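Oxidoreductase (Thermotoga maritima, PDB 1ZH8) is a Gfo/Idh/MocA-family oxidoreductase that binds NADP and probably catalyses oxidation or reduction at an alcohol or carbonyl group. Local coordinates at residues 24-29 and 50-55; 42-47 and 294-299; 138-143 and 199-204. One frame throughout, in Å; residues are numbered along the deposited sequence.

Interaction 1. Residues 24-29 and 50-55; sequences VGCGIA and VTSRTR. With NAP (NADP nicotinamide-adenine-dinucleotide phosphate), chain D.
V24 and T51 lie side by side on neighbouring parallel strands, their side chains on one face of the sheet, with V24 CG1 3.7 Å from T51 CG2; T51 OG1 bonds instead to F71 O. At G25 the pairing continues through an almost straight hydrogen bond from G25 N to T51 O (3.1 Å, 170°). A CB on G25 would run into both the preceding carbonyl O and O4B of the adenosine ribose. C26 N donates to S52 OG at 3.0 Å, while C26 SG, anti to the carbonyl carbon (chi1 -57°), reaches V50 CG1 at 3.9 Å. G27 sits at the N-cap position of helix 28-39, where a CB would collide with O5B. In the first turn, I28 N reaches O1A of the NADP diphosphate at 3.0 Å and A29 N reaches O1N at 2.8 Å.

After strand 45-51, S52 OG donates a hydrogen bond to O1X of the 2'-phosphate (2.7 Å), and T54 N donates to the same oxygen. O3X accepts from T54 OG1 (2.6 Å) and from R53 NE, lying at the edge of the guanidinium in its plane; one face of that group lies against adenine C8A. R53 is also tied to D184. With an alanine at S52, C26 N would probably be left without this acceptor and O1X without one of its donors, weakening the link between glycine turn and phosphate.

The glycines admit the cofactor backbone in the manner of a Rossmann GxGxxA turn, and the hydroxyls, the T54 amide and the arginine bind the 2'-phosphate, consistent with a preference for NADP over NAD.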
loop_
_atom_site.group_PDB
_atom_site.type_symbol
_atom_site.label_atom_id
_atom_site.label_comp_id
_atom_site.label_asym_id
_atom_site.label_seq_id
_atom_site.Cartn_x
_atom_site.Cartn_y
_atom_site.Cartn_z
ATOM N N VAL A 24 -12.931 -15.070 -33.911
ATOM C CA VAL A 24 -12.415 -13.911 -34.631
ATOM C C VAL A 24 -11.158 -13.404 -33.942
ATOM O O VAL A 24 -11.209 -12.928 -32.804
ATOM C CB VAL A 24 -13.432 -12.741 -34.706
ATOM C CG1 VAL A 24 -12.871 -11.604 -35.615
ATOM C CG2 VAL A 24 -14.824 -13.211 -35.159
ATOM N N GLY A 25 -10.037 -13.484 -34.647
ATOM C CA GLY A 25 -8.741 -13.135 -34.088
ATOM C C GLY A 25 -8.058 -14.376 -33.554
ATOM O O GLY A 25 -8.258 -14.740 -32.409
ATOM N N CYS A 26 -7.253 -15.023 -34.387
ATOM C CA CYS A 26 -6.630 -16.281 -34.029
ATOM C C CYS A 26 -5.212 -16.052 -33.523
ATOM O O CYS A 26 -4.229 -16.309 -34.228
ATOM C CB CYS A 26 -6.615 -17.191 -35.250
ATOM S SG CYS A 26 -8.260 -17.490 -35.946
ATOM N N GLY A 27 -5.114 -15.545 -32.299
ATOM C CA GLY A 27 -3.835 -15.241 -31.677
ATOM C C GLY A 27 -3.664 -16.046 -30.403
ATOM O O GLY A 27 -4.225 -17.142 -30.260
ATOM N N ILE A 28 -2.924 -15.479 -29.457
ATOM C CA ILE A 28 -2.540 -16.215 -28.277
ATOM C C ILE A 28 -3.758 -16.701 -27.481
ATOM O O ILE A 28 -3.910 -17.914 -27.249
ATOM C CB ILE A 28 -1.543 -15.421 -27.416
ATOM C CG1 ILE A 28 -0.263 -15.184 -28.213
ATOM C CG2 ILE A 28 -1.205 -16.183 -26.135
ATOM C CD1 ILE A 28 0.669 -14.139 -27.578
ATOM N N ALA A 29 -4.637 -15.778 -27.097
ATOM C CA ALA A 29 -5.806 -16.154 -26.308
ATOM C C ALA A 29 -6.655 -17.214 -27.007
ATOM O O ALA A 29 -7.052 -18.215 -26.385
ATOM C CB ALA A 29 -6.629 -14.956 -25.970
ATOM N N VAL A 50 -14.188 -19.161 -38.762
ATOM C CA VAL A 50 -12.914 -18.671 -38.272
ATOM C C VAL A 50 -12.440 -17.578 -39.226
ATOM O O VAL A 50 -12.670 -17.651 -40.446
ATOM C CB VAL A 50 -11.900 -19.861 -38.176
ATOM C CG1 VAL A 50 -10.497 -19.441 -38.460
ATOM C CG2 VAL A 50 -11.989 -20.533 -36.811
ATOM N N THR A 51 -11.820 -16.540 -38.664
ATOM C CA THR A 51 -11.263 -15.453 -39.463
ATOM C C THR A 51 -10.145 -14.776 -38.681
ATOM O O THR A 51 -10.172 -14.763 -37.447
ATOM C CB THR A 51 -12.358 -14.438 -39.851
ATOM O OG1 THR A 51 -11.864 -13.539 -40.849
ATOM C CG2 THR A 51 -12.841 -13.656 -38.638
ATOM N N SER A 52 -9.142 -14.246 -39.384
ATOM C CA SER A 52 -8.057 -13.524 -38.710
ATOM C C SER A 52 -7.489 -12.437 -39.627
ATOM O O SER A 52 -7.851 -12.391 -40.787
ATOM C CB SER A 52 -6.964 -14.501 -38.261
ATOM O OG SER A 52 -6.345 -14.041 -37.064
ATOM N N ARG A 53 -6.629 -11.555 -39.119
ATOM C CA ARG A 53 -5.932 -10.600 -39.997
ATOM C C ARG A 53 -5.040 -11.309 -41.029
ATOM O O ARG A 53 -5.120 -10.991 -42.212
ATOM C CB ARG A 53 -5.128 -9.554 -39.195
ATOM C CG ARG A 53 -4.174 -8.672 -40.056
ATOM C CD ARG A 53 -3.423 -7.649 -39.198
ATOM N NE ARG A 53 -2.652 -8.299 -38.133
ATOM C CZ ARG A 53 -2.054 -7.676 -37.121
ATOM N NH1 ARG A 53 -2.112 -6.357 -37.001
ATOM N NH2 ARG A 53 -1.386 -8.386 -36.224
ATOM N N THR A 54 -4.194 -12.237 -40.560
ATOM C CA THR A 54 -3.357 -13.096 -41.420
ATOM C C THR A 54 -4.087 -14.428 -41.714
ATOM O O THR A 54 -4.392 -15.198 -40.815
ATOM C CB THR A 54 -1.999 -13.432 -40.752
ATOM O OG1 THR A 54 -1.440 -12.260 -40.162
ATOM C CG2 THR A 54 -1.022 -13.977 -41.755
ATOM N N ARG A 55 -4.355 -14.685 -42.983
ATOM C CA ARG A 55 -5.067 -15.876 -43.418
ATOM C C ARG A 55 -4.381 -17.183 -42.943
ATOM O O ARG A 55 -5.060 -18.096 -42.459
ATOM C CB ARG A 55 -5.195 -15.824 -44.944
ATOM C CG ARG A 55 -5.673 -17.078 -45.593
ATOM C CD ARG A 55 -7.125 -16.973 -45.930
ATOM N NE ARG A 55 -7.674 -18.279 -46.270
ATOM C CZ ARG A 55 -8.924 -18.491 -46.660
ATOM N NH1 ARG A 55 -9.775 -17.482 -46.780
ATOM N NH2 ARG A 55 -9.326 -19.722 -46.925
HETATM P PA NAP D . -2.805 -11.410 -30.068
HETATM O O1A NAP D . -1.972 -12.637 -29.965
HETATM O O2A NAP D . -2.130 -10.296 -30.754
HETATM O O5B NAP D . -4.202 -11.810 -30.747
HETATM C C5B NAP D . -4.902 -10.878 -31.537
HETATM C C4B NAP D . -5.371 -11.589 -32.792
HETATM O O4B NAP D . -6.272 -10.763 -33.517
HETATM C C3B NAP D . -4.216 -11.900 -33.736
HETATM O O3B NAP D . -4.537 -13.132 -34.315
HETATM C C2B NAP D . -4.342 -10.773 -34.747
HETATM O O2B NAP D . -3.722 -10.789 -36.029
HETATM C C1B NAP D . -5.848 -10.700 -34.870
HETATM N N9A NAP D . -6.265 -9.449 -35.498
HETATM C C8A NAP D . -5.657 -8.215 -35.420
HETATM N N7A NAP D . -6.392 -7.339 -36.141
HETATM C C5A NAP D . -7.449 -8.003 -36.678
HETATM C C6A NAP D . -8.504 -7.613 -37.494
HETATM N N6A NAP D . -8.602 -6.365 -37.920
HETATM N N1A NAP D . -9.457 -8.524 -37.868
HETATM C C2A NAP D . -9.353 -9.829 -37.449
HETATM N N3A NAP D . -8.311 -10.225 -36.651
HETATM C C4A NAP D . -7.379 -9.326 -36.272
HETATM O O3 NAP D . -3.188 -10.925 -28.595
HETATM P PN NAP D . -3.937 -11.840 -27.507
HETATM O O1N NAP D . -4.519 -13.106 -28.056
HETATM O O2N NAP D . -2.978 -11.808 -26.412
HETATM O O5D NAP D . -5.196 -10.948 -27.042
HETATM C C5D NAP D . -6.422 -10.872 -27.747
HETATM C C4D NAP D . -7.534 -10.513 -26.763
HETATM O O4D NAP D . -7.554 -11.482 -25.722
HETATM C C3D NAP D . -7.267 -9.159 -26.098
HETATM O O3D NAP D . -8.459 -8.418 -25.976
HETATM C C2D NAP D . -6.746 -9.496 -24.722
HETATM O O2D NAP D . -7.067 -8.513 -23.760
HETATM C C1D NAP D . -7.420 -10.835 -24.461
HETATM N N1N NAP D . -6.636 -11.638 -23.525
HETATM C C2N NAP D . -7.235 -12.039 -22.366
HETATM C C3N NAP D . -6.532 -12.800 -21.427
HETATM C C7N NAP D . -7.252 -13.430 -20.259
HETATM O O7N NAP D . -6.458 -14.151 -19.347
HETATM N N7N NAP D . -8.585 -13.316 -20.103
HETATM C C4N NAP D . -5.203 -13.155 -21.693
HETATM C C5N NAP D . -4.600 -12.752 -22.892
HETATM C C6N NAP D . -5.331 -11.987 -23.806
HETATM P P2B NAP D . -3.094 -11.971 -36.923
HETATM O O1X NAP D . -4.157 -12.671 -37.743
HETATM O O2X NAP D . -2.410 -13.007 -36.060
HETATM O O3X NAP D . -2.105 -11.262 -37.822
#

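Interaction 2. Residues 42-47 and 294-299; sequences SHLFEI and EFEDFY
E296 OE2 accepts a hydrogen bond of 3.0 Å from a water, which is also weakly hydrogen-bonded to H43 NE2 (3.3 Å) in the plane of the imidazole. The same carboxylate oxygen takes a weak bond from Q292 NE2. This bridge is the polar fringe of an otherwise greasy contact, in which L44 and F45 press against helix 290-303.

L44 spreads over one face of the Y299 ring: CD2 stands 4.0 Å from the centroid, only 8° off the ring normal, a clear CH-pi contact, and L44 CB lies over the same ring near Y299 CD1. With CG anti to the backbone N (chi1 176°), the tyrosine ring is carried across L44, and its hydroxyl bonds to R17 O.

F45 meets three residues of the helix. F295 turns its edge to the F45 face in a T-shaped pair, centroids 5.6 Å apart and planes at 80°. The F45 rim meets F298 CD2 from CE1 at 3.9 Å, and CZ passes Y299 CB at the same distance. F295 O sits 3.2 Å from F45 CZ, in the plane of the ring; this carbonyl already accepts Y299 N within the helix.

I19, L21 and L38 add to the wall round F45. With no direct hydrogen bond between the segments, the helix is held to the start of strand 45-51 by aromatic and aliphatic shape fit, and the water-bridged charge stays at the margin.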
loop_
_atom_site.group_PDB
_atom_site.type_symbol
_atom_site.label_atom_id
_atom_site.label_comp_id
_atom_site.label_asym_id
_atom_site.label_seq_id
_atom_site.Cartn_x
_atom_site.Cartn_y
_atom_site.Cartn_z
ATOM N N SER A 42 -17.558 -29.304 -25.988
ATOM C CA SER A 42 -18.086 -29.568 -27.336
ATOM C C SER A 42 -19.541 -30.042 -27.305
ATOM O O SER A 42 -20.194 -30.127 -28.337
ATOM C CB SER A 42 -17.212 -30.558 -28.095
ATOM O OG SER A 42 -17.018 -31.707 -27.311
ATOM N N HIS A 43 -20.056 -30.331 -26.118
ATOM C CA HIS A 43 -21.468 -30.636 -26.001
ATOM C C HIS A 43 -22.322 -29.359 -26.022
ATOM O O HIS A 43 -23.543 -29.436 -26.190
ATOM C CB HIS A 43 -21.742 -31.488 -24.761
ATOM C CG HIS A 43 -21.281 -30.859 -23.490
ATOM N ND1 HIS A 43 -19.952 -30.797 -23.131
ATOM C CD2 HIS A 43 -21.971 -30.259 -22.490
ATOM C CE1 HIS A 43 -19.842 -30.179 -21.967
ATOM N NE2 HIS A 43 -21.052 -29.839 -21.559
ATOM N N LEU A 44 -21.674 -28.195 -25.874
ATOM C CA LEU A 44 -22.365 -26.894 -25.843
ATOM C C LEU A 44 -22.059 -25.981 -27.050
ATOM O O LEU A 44 -22.902 -25.163 -27.465
ATOM C CB LEU A 44 -22.035 -26.134 -24.551
ATOM C CG LEU A 44 -22.179 -26.751 -23.148
ATOM C CD1 LEU A 44 -21.808 -25.694 -22.109
ATOM C CD2 LEU A 44 -23.580 -27.280 -22.898
ATOM N N PHE A 45 -20.849 -26.126 -27.594
ATOM C CA PHE A 45 -20.356 -25.263 -28.662
ATOM C C PHE A 45 -19.872 -26.057 -29.859
ATOM O O PHE A 45 -19.260 -27.120 -29.709
ATOM C CB PHE A 45 -19.208 -24.385 -28.147
ATOM C CG PHE A 45 -19.621 -23.434 -27.074
ATOM C CD1 PHE A 45 -20.228 -22.228 -27.399
ATOM C CD2 PHE A 45 -19.441 -23.756 -25.735
ATOM C CE1 PHE A 45 -20.635 -21.352 -26.415
ATOM C CE2 PHE A 45 -19.829 -22.873 -24.728
ATOM C CZ PHE A 45 -20.429 -21.678 -25.060
ATOM N N GLU A 46 -20.151 -25.528 -31.045
ATOM C CA GLU A 46 -19.494 -25.989 -32.243
ATOM C C GLU A 46 -18.842 -24.802 -32.946
ATOM O O GLU A 46 -19.493 -23.772 -33.217
ATOM C CB GLU A 46 -20.472 -26.689 -33.186
ATOM C CG GLU A 46 -19.765 -27.495 -34.297
ATOM C CD GLU A 46 -20.679 -27.859 -35.460
ATOM O OE1 GLU A 46 -21.779 -27.274 -35.584
ATOM O OE2 GLU A 46 -20.294 -28.735 -36.261
ATOM N N ILE A 47 -17.553 -24.944 -33.239
ATOM C CA ILE A 47 -16.849 -23.918 -33.999
ATOM C C ILE A 47 -17.037 -24.187 -35.475
ATOM O O ILE A 47 -16.550 -25.170 -36.010
ATOM C CB ILE A 47 -15.387 -23.844 -33.620
ATOM C CG1 ILE A 47 -15.280 -23.438 -32.136
ATOM C CG2 ILE A 47 -14.645 -22.886 -34.567
ATOM C CD1 ILE A 47 -13.943 -23.705 -31.505
ATOM N N GLU A 294 -16.397 -19.564 -17.808
ATOM C CA GLU A 294 -17.062 -18.430 -18.410
ATOM C C GLU A 294 -17.835 -18.819 -19.682
ATOM O O GLU A 294 -18.882 -18.230 -19.970
ATOM C CB GLU A 294 -16.115 -17.228 -18.619
ATOM C CG GLU A 294 -15.059 -17.399 -19.684
ATOM C CD GLU A 294 -14.102 -16.225 -19.770
ATOM O OE1 GLU A 294 -14.367 -15.169 -19.150
ATOM O OE2 GLU A 294 -13.072 -16.359 -20.470
ATOM N N PHE A 295 -17.347 -19.809 -20.428
ATOM C CA PHE A 295 -18.057 -20.248 -21.639
ATOM C C PHE A 295 -19.349 -20.987 -21.280
ATOM O O PHE A 295 -20.378 -20.835 -21.943
ATOM C CB PHE A 295 -17.167 -21.086 -22.559
ATOM C CG PHE A 295 -16.360 -20.265 -23.541
ATOM C CD1 PHE A 295 -16.962 -19.691 -24.651
ATOM C CD2 PHE A 295 -14.987 -20.084 -23.359
ATOM C CE1 PHE A 295 -16.221 -18.918 -25.563
ATOM C CE2 PHE A 295 -14.232 -19.325 -24.256
ATOM C CZ PHE A 295 -14.857 -18.738 -25.370
ATOM N N GLU A 296 -19.290 -21.755 -20.203
ATOM C CA GLU A 296 -20.462 -22.395 -19.660
ATOM C C GLU A 296 -21.497 -21.329 -19.303
ATOM O O GLU A 296 -22.676 -21.477 -19.631
ATOM C CB GLU A 296 -20.090 -23.235 -18.425
ATOM C CG GLU A 296 -19.303 -24.510 -18.745
ATOM C CD GLU A 296 -18.849 -25.323 -17.503
ATOM O OE1 GLU A 296 -19.188 -24.962 -16.351
ATOM O OE2 GLU A 296 -18.142 -26.344 -17.693
ATOM N N ASP A 297 -21.042 -20.257 -18.658
ATOM C CA ASP A 297 -21.941 -19.224 -18.154
ATOM C C ASP A 297 -22.614 -18.491 -19.323
ATOM O O ASP A 297 -23.833 -18.261 -19.323
ATOM C CB ASP A 297 -21.174 -18.265 -17.227
ATOM C CG ASP A 297 -22.067 -17.207 -16.594
ATOM O OD1 ASP A 297 -23.015 -17.550 -15.868
ATOM O OD2 ASP A 297 -21.799 -16.018 -16.800
ATOM N N PHE A 298 -21.807 -18.172 -20.333
ATOM C CA PHE A 298 -22.275 -17.570 -21.581
ATOM C C PHE A 298 -23.300 -18.467 -22.290
ATOM O O PHE A 298 -24.295 -17.975 -22.841
ATOM C CB PHE A 298 -21.062 -17.322 -22.468
ATOM C CG PHE A 298 -21.376 -16.900 -23.868
ATOM C CD1 PHE A 298 -21.923 -15.650 -24.132
ATOM C CD2 PHE A 298 -21.060 -17.736 -24.937
ATOM C CE1 PHE A 298 -22.169 -15.236 -25.461
ATOM C CE2 PHE A 298 -21.292 -17.341 -26.252
ATOM C CZ PHE A 298 -21.845 -16.085 -26.513
ATOM N N TYR A 299 -23.069 -19.779 -22.260
ATOM C CA TYR A 299 -24.027 -20.700 -22.827
ATOM C C TYR A 299 -25.369 -20.582 -22.118
ATOM O O TYR A 299 -26.423 -20.634 -22.755
ATOM C CB TYR A 299 -23.541 -22.160 -22.787
ATOM C CG TYR A 299 -24.612 -23.101 -23.308
ATOM C CD1 TYR A 299 -24.715 -23.378 -24.668
ATOM C CD2 TYR A 299 -25.560 -23.668 -22.442
ATOM C CE1 TYR A 299 -25.723 -24.211 -25.163
ATOM C CE2 TYR A 299 -26.573 -24.505 -22.925
ATOM C CZ TYR A 299 -26.643 -24.771 -24.285
ATOM O OH TYR A 299 -27.625 -25.597 -24.768
HETATM O O HOH W 1 -19.723 -28.630 -18.772
#

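Interaction 3. Residues 138-143 and 199-204; sequences IAENFR and GGVHHA. With NAP (NADP nicotinamide-adenine-dinucleotide phosphate), chain D.
Over one face of the F142 ring stands H202 CB, 3.4 Å from the centroid and almost on the ring normal, a close CH-pi contact; the two rings themselves meet obliquely, planes at 33°. The edge of the H202 imidazole carries two neighbours. On one side ND1 donates to E140 OE2 (2.8 Å), which lies a little out of the ring plane; on another CE1 faces N7N of the nicotinamide amide, in plane at 3.5 Å. The E140 carboxylate stands nearly perpendicular to the imidazole, the two planes 89° apart.

A bend at chi2 (44°) folds the E140 chain back, and OE2 then takes two donors, H202 ND1 through its syn lone pair and F142 N, at 2.9 Å, through its anti one. The two bonds restrain the carboxylate and are likely to limit rotation of the imidazole. R143 lays its guanidinium face against E140 CG and pairs with D319.

N141 OD1 accepts a hydrogen bond from N7N of the nicotinamide amide (2.9 Å) and lies 3.1 Å from H202 CE1. The side-chain amide's other end, ND2, bonds to S290 OG, which settles which way round the group sits.

Here the loop leaving strand 136-139 meets helix 195-211 beside the nicotinamide, with K113 packed on E140 and H202. A lysine and a histidine gathered there between Rossmann and C-terminal domains are consistent with the active site of Gfo/Idh/MocA enzymes.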
loop_
_atom_site.group_PDB
_atom_site.type_symbol
_atom_site.label_atom_id
_atom_site.label_comp_id
_atom_site.label_asym_id
_atom_site.label_seq_id
_atom_site.Cartn_x
_atom_site.Cartn_y
_atom_site.Cartn_z
ATOM N N ILE A 138 -18.770 -9.811 -21.833
ATOM C CA ILE A 138 -17.341 -9.490 -21.731
ATOM C C ILE A 138 -16.698 -10.499 -20.807
ATOM O O ILE A 138 -17.081 -10.618 -19.630
ATOM C CB ILE A 138 -17.030 -8.089 -21.177
ATOM C CG1 ILE A 138 -17.865 -7.009 -21.873
ATOM C CG2 ILE A 138 -15.508 -7.808 -21.329
ATOM C CD1 ILE A 138 -17.711 -6.954 -23.438
ATOM N N ALA A 139 -15.723 -11.210 -21.356
ATOM C CA ALA A 139 -15.203 -12.432 -20.755
ATOM C C ALA A 139 -14.112 -12.091 -19.749
ATOM O O ALA A 139 -12.892 -12.105 -20.062
ATOM C CB ALA A 139 -14.680 -13.391 -21.859
ATOM N N GLU A 140 -14.560 -11.758 -18.548
ATOM C CA GLU A 140 -13.662 -11.406 -17.482
ATOM C C GLU A 140 -13.528 -12.649 -16.661
ATOM O O GLU A 140 -14.373 -12.939 -15.803
ATOM C CB GLU A 140 -14.228 -10.245 -16.666
ATOM C CG GLU A 140 -13.434 -9.939 -15.404
ATOM C CD GLU A 140 -11.928 -9.937 -15.646
ATOM O OE1 GLU A 140 -11.414 -8.933 -16.182
ATOM O OE2 GLU A 140 -11.269 -10.953 -15.315
ATOM N N ASN A 141 -12.493 -13.423 -16.948
ATOM C CA ASN A 141 -12.400 -14.753 -16.344
ATOM C C ASN A 141 -12.135 -14.730 -14.825
ATOM O O ASN A 141 -12.527 -15.654 -14.119
ATOM C CB ASN A 141 -11.390 -15.627 -17.080
ATOM C CG ASN A 141 -10.007 -15.055 -17.016
ATOM O OD1 ASN A 141 -9.742 -13.973 -17.550
ATOM N ND2 ASN A 141 -9.133 -15.735 -16.323
ATOM N N PHE A 142 -11.524 -13.667 -14.310
ATOM C CA PHE A 142 -11.346 -13.528 -12.844
ATOM C C PHE A 142 -12.661 -13.563 -12.047
ATOM O O PHE A 142 -12.647 -13.868 -10.861
ATOM C CB PHE A 142 -10.519 -12.279 -12.476
ATOM C CG PHE A 142 -9.010 -12.497 -12.505
ATOM C CD1 PHE A 142 -8.396 -13.187 -13.558
ATOM C CD2 PHE A 142 -8.206 -11.999 -11.468
ATOM C CE1 PHE A 142 -6.988 -13.398 -13.580
ATOM C CE2 PHE A 142 -6.801 -12.205 -11.464
ATOM C CZ PHE A 142 -6.192 -12.904 -12.532
ATOM N N ARG A 143 -13.792 -13.265 -12.687
ATOM C CA ARG A 143 -15.102 -13.434 -12.041
ATOM C C ARG A 143 -15.512 -14.887 -11.880
ATOM O O ARG A 143 -16.572 -15.191 -11.325
ATOM C CB ARG A 143 -16.187 -12.713 -12.827
ATOM C CG ARG A 143 -16.688 -11.511 -12.139
ATOM C CD ARG A 143 -17.402 -10.626 -13.124
ATOM N NE ARG A 143 -16.859 -9.327 -12.869
ATOM C CZ ARG A 143 -16.521 -8.438 -13.777
ATOM N NH1 ARG A 143 -16.697 -8.652 -15.065
ATOM N NH2 ARG A 143 -16.009 -7.303 -13.353
ATOM N N GLY A 199 -3.889 -6.064 -17.749
ATOM C CA GLY A 199 -3.965 -6.963 -16.616
ATOM C C GLY A 199 -4.757 -6.401 -15.453
ATOM O O GLY A 199 -5.232 -7.151 -14.613
ATOM N N GLY A 200 -4.908 -5.080 -15.390
ATOM C CA GLY A 200 -5.582 -4.441 -14.247
ATOM C C GLY A 200 -7.069 -4.745 -14.108
ATOM O O GLY A 200 -7.566 -4.950 -12.974
ATOM N N VAL A 201 -7.792 -4.795 -15.235
ATOM C CA VAL A 201 -9.206 -5.171 -15.184
ATOM C C VAL A 201 -9.447 -6.515 -14.422
ATOM O O VAL A 201 -10.382 -6.627 -13.640
ATOM C CB VAL A 201 -9.906 -5.069 -16.567
ATOM C CG1 VAL A 201 -9.873 -3.617 -17.041
ATOM C CG2 VAL A 201 -9.262 -6.003 -17.617
ATOM N N HIS A 202 -8.565 -7.497 -14.600
ATOM C CA HIS A 202 -8.637 -8.739 -13.805
ATOM C C HIS A 202 -8.631 -8.468 -12.306
ATOM O O HIS A 202 -9.502 -8.951 -11.563
ATOM C CB HIS A 202 -7.458 -9.666 -14.112
ATOM C CG HIS A 202 -7.478 -10.213 -15.494
ATOM N ND1 HIS A 202 -8.541 -10.938 -15.991
ATOM C CD2 HIS A 202 -6.566 -10.146 -16.490
ATOM C CE1 HIS A 202 -8.280 -11.294 -17.237
ATOM N NE2 HIS A 202 -7.088 -10.825 -17.564
ATOM N N HIS A 203 -7.644 -7.695 -11.865
ATOM C CA HIS A 203 -7.516 -7.378 -10.455
ATOM C C HIS A 203 -8.716 -6.569 -9.904
ATOM O O HIS A 203 -9.208 -6.855 -8.802
ATOM C CB HIS A 203 -6.154 -6.730 -10.202
ATOM C CG HIS A 203 -5.030 -7.397 -10.952
ATOM N ND1 HIS A 203 -4.073 -6.690 -11.652
ATOM C CD2 HIS A 203 -4.757 -8.709 -11.172
ATOM C CE1 HIS A 203 -3.243 -7.534 -12.243
ATOM N NE2 HIS A 203 -3.632 -8.766 -11.965
ATOM N N ALA A 204 -9.225 -5.604 -10.666
ATOM C CA ALA A 204 -10.404 -4.861 -10.228
ATOM C C ALA A 204 -11.603 -5.802 -10.131
ATOM O O ALA A 204 -12.414 -5.723 -9.183
ATOM C CB ALA A 204 -10.702 -3.705 -11.193
HETATM P PA NAP D . -2.805 -11.410 -30.068
HETATM O O1A NAP D . -1.972 -12.637 -29.965
HETATM O O2A NAP D . -2.130 -10.296 -30.754
HETATM O O5B NAP D . -4.202 -11.810 -30.747
HETATM C C5B NAP D . -4.902 -10.878 -31.537
HETATM C C4B NAP D . -5.371 -11.589 -32.792
HETATM O O4B NAP D . -6.272 -10.763 -33.517
HETATM C C3B NAP D . -4.216 -11.900 -33.736
HETATM O O3B NAP D . -4.537 -13.132 -34.315
HETATM C C2B NAP D . -4.342 -10.773 -34.747
HETATM O O2B NAP D . -3.722 -10.789 -36.029
HETATM C C1B NAP D . -5.848 -10.700 -34.870
HETATM N N9A NAP D . -6.265 -9.449 -35.498
HETATM C C8A NAP D . -5.657 -8.215 -35.420
HETATM N N7A NAP D . -6.392 -7.339 -36.141
HETATM C C5A NAP D . -7.449 -8.003 -36.678
HETATM C C6A NAP D . -8.504 -7.613 -37.494
HETATM N N6A NAP D . -8.602 -6.365 -37.920
HETATM N N1A NAP D . -9.457 -8.524 -37.868
HETATM C C2A NAP D . -9.353 -9.829 -37.449
HETATM N N3A NAP D . -8.311 -10.225 -36.651
HETATM C C4A NAP D . -7.379 -9.326 -36.272
HETATM O O3 NAP D . -3.188 -10.925 -28.595
HETATM P PN NAP D . -3.937 -11.840 -27.507
HETATM O O1N NAP D . -4.519 -13.106 -28.056
HETATM O O2N NAP D . -2.978 -11.808 -26.412
HETATM O O5D NAP D . -5.196 -10.948 -27.042
HETATM C C5D NAP D . -6.422 -10.872 -27.747
HETATM C C4D NAP D . -7.534 -10.513 -26.763
HETATM O O4D NAP D . -7.554 -11.482 -25.722
HETATM C C3D NAP D . -7.267 -9.159 -26.098
HETATM O O3D NAP D . -8.459 -8.418 -25.976
HETATM C C2D NAP D . -6.746 -9.496 -24.722
HETATM O O2D NAP D . -7.067 -8.513 -23.760
HETATM C C1D NAP D . -7.420 -10.835 -24.461
HETATM N N1N NAP D . -6.636 -11.638 -23.525
HETATM C C2N NAP D . -7.235 -12.039 -22.366
HETATM C C3N NAP D . -6.532 -12.800 -21.427
HETATM C C7N NAP D . -7.252 -13.430 -20.259
HETATM O O7N NAP D . -6.458 -14.151 -19.347
HETATM N N7N NAP D . -8.585 -13.316 -20.103
HETATM C C4N NAP D . -5.203 -13.155 -21.693
HETATM C C5N NAP D . -4.600 -12.752 -22.892
HETATM C C6N NAP D . -5.331 -11.987 -23.806
HETATM P P2B NAP D . -3.094 -11.971 -36.923
HETATM O O1X NAP D . -4.157 -12.671 -37.743
HETATM O O2X NAP D . -2.410 -13.007 -36.060
HETATM O O3X NAP D . -2.105 -11.262 -37.822
#

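In the fold
All three contacts are buried, yet their chemistry follows their place. Interactions 1 and 2 use opposite ends of strand 45-51: its C-terminal end leads into the polar binding site for the 2'-phosphate, whereas its start packs against helix 290-303 through leucine and aromatic side chains. Interactions 1 and 3, centres about 22 Å apart, share one NADP: interaction 1 holds the diphosphate with helix-start amides and the 2'-phosphate with hydroxyls, the T54 amide and an arginine, while interaction 3 hydrogen-bonds the nicotinamide amide through an asparagine, with a carboxylate-bound histidine packed beside it. Interaction 3, centred about 3 Å from the centre of the chain, brings the two family domains together and touches interaction 2 through E294, whose OE1 packs on the 139-141 backbone.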